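Local coordinates for protein carbonic anhydrase (Trichomonas vaginalis, PDB 6Y04) that probably catalyses the reversible hydration of carbon dioxide to hydrogencarbonate and a proton, using one zinc ion per subunit, at residues A[34-39]-A[57-62]. Residues are numbered along the deposited sequence; the frame is centred on the assembly and turned at random.
Sequences IVTCMD and ATVIKA. With ZN (zinc ion), chain C.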
# COMPACT_ATOMS: atom_id res chain seq x y z
N ILE A 34 5.40 8.13 1.62
CA ILE A 34 5.31 7.90 0.18
C ILE A 34 4.03 7.13 -0.11
O ILE A 34 3.80 6.08 0.49
CB ILE A 34 6.54 7.14 -0.35
CG1 ILE A 34 7.87 7.67 0.20
CG2 ILE A 34 6.53 7.08 -1.87
CD1 ILE A 34 8.25 9.08 -0.23
N VAL A 35 3.22 7.64 -1.05
CA VAL A 35 2.09 6.90 -1.61
C VAL A 35 2.41 6.53 -3.05
O VAL A 35 2.64 7.40 -3.89
CB VAL A 35 0.76 7.68 -1.50
CG1 VAL A 35 -0.41 6.90 -2.09
CG2 VAL A 35 0.45 8.09 -0.06
N THR A 36 2.43 5.22 -3.35
CA THR A 36 2.77 4.80 -4.70
C THR A 36 1.91 3.61 -5.10
O THR A 36 0.99 3.23 -4.38
CB THR A 36 4.29 4.66 -4.88
OG1 THR A 36 4.56 4.69 -6.28
CG2 THR A 36 4.86 3.40 -4.26
N CYS A 37 2.22 3.04 -6.28
CA CYS A 37 1.39 2.01 -6.88
C CYS A 37 1.88 0.62 -6.45
O CYS A 37 3.02 0.44 -6.03
CB CYS A 37 1.41 2.10 -8.40
SG CYS A 37 0.26 0.93 -9.16
N MET A 38 0.99 -0.36 -6.58
CA MET A 38 1.31 -1.73 -6.19
C MET A 38 2.14 -2.42 -7.28
O MET A 38 2.53 -3.57 -7.10
CB MET A 38 0.03 -2.53 -5.95
CG MET A 38 -0.73 -2.82 -7.22
SD MET A 38 -2.23 -3.77 -6.96
CE MET A 38 -2.67 -4.18 -8.65
N ASP A 39 2.40 -1.71 -8.38
CA ASP A 39 3.00 -2.26 -9.59
C ASP A 39 4.21 -3.13 -9.25
O ASP A 39 5.08 -2.73 -8.47
CB ASP A 39 3.31 -1.16 -10.61
CG ASP A 39 3.64 -1.68 -12.01
OD1 ASP A 39 4.72 -2.28 -12.17
OD2 ASP A 39 2.82 -1.48 -12.93
N ALA A 57 10.90 6.33 5.92
CA ALA A 57 9.58 6.76 5.46
C ALA A 57 8.55 5.66 5.71
O ALA A 57 8.90 4.49 5.80
CB ALA A 57 9.63 7.10 3.99
N THR A 58 7.28 6.05 5.79
CA THR A 58 6.20 5.09 5.59
C THR A 58 5.91 5.04 4.09
O THR A 58 6.01 6.05 3.40
CB THR A 58 4.95 5.45 6.40
OG1 THR A 58 4.59 6.80 6.09
CG2 THR A 58 5.14 5.30 7.89
N VAL A 59 5.57 3.83 3.61
CA VAL A 59 5.23 3.62 2.21
C VAL A 59 3.85 2.98 2.15
O VAL A 59 3.61 1.94 2.76
CB VAL A 59 6.30 2.77 1.48
CG1 VAL A 59 5.93 2.54 0.02
CG2 VAL A 59 7.69 3.38 1.60
N ILE A 60 2.94 3.63 1.40
CA ILE A 60 1.55 3.23 1.26
C ILE A 60 1.37 2.90 -0.22
O ILE A 60 1.77 3.69 -1.06
CB ILE A 60 0.65 4.41 1.70
CG1 ILE A 60 0.91 4.79 3.16
CG2 ILE A 60 -0.83 4.13 1.44
CD1 ILE A 60 0.80 6.27 3.46
N LYS A 61 0.82 1.72 -0.53
CA LYS A 61 0.68 1.31 -1.92
C LYS A 61 -0.70 0.73 -2.21
O LYS A 61 -1.17 -0.15 -1.50
CB LYS A 61 1.69 0.22 -2.29
CG LYS A 61 3.17 0.57 -2.21
CD LYS A 61 3.97 -0.49 -2.92
CE LYS A 61 5.46 -0.42 -2.68
NZ LYS A 61 6.12 -1.57 -3.34
N ALA A 62 -1.31 1.20 -3.30
CA ALA A 62 -2.54 0.65 -3.84
C ALA A 62 -2.49 0.76 -5.36
O ALA A 62 -1.75 1.59 -5.90
CB ALA A 62 -3.73 1.40 -3.28
ZN ZN C . 0.12 1.36 -11.46
O HOH W 1 4.81 -1.74 -5.88
O HOH W 2 -0.36 -0.44 -12.19
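T36 and K61 run alongside each other in the same direction on one face of two parallel strands. T36 CG2 rests against K61 CG at 3.9 Å. The methyl is wedged between N and C of its own residue, with OG1 anti to N (chi1 -161°). OG1 hydrogen-bonds M94 O of strand 90-96, the neighbour on the other side of 32-36. The lysine chain runs on extended, with CD 3.4 Å from C37 O. Its NZ donates to a water 2.9 Å away, which in turn donates to C37 O and D39 O. The water links the lysine to the backbone of C37 and D39. I34 and V59 share this face. On the other face V35 CG2 meets I60 CD1 at 4.0 Å; the two side chains meet at a slant, and both touch L79 of helix 74-85. Backbone hydrogen bonds run from I34 N to T58 O, I60 N to I34 O and T36 N to I60 O, each 2.8 Å, and a longer one from A62 N to T36 O (3.3 Å). Further along, C37 SG binds zinc at 2.3 Å, with H96, C99 and a water completing the site. These are neighbouring strands of a beta-alpha-beta unit, the first followed by a zinc cysteine as in beta-class carbonic anhydrases.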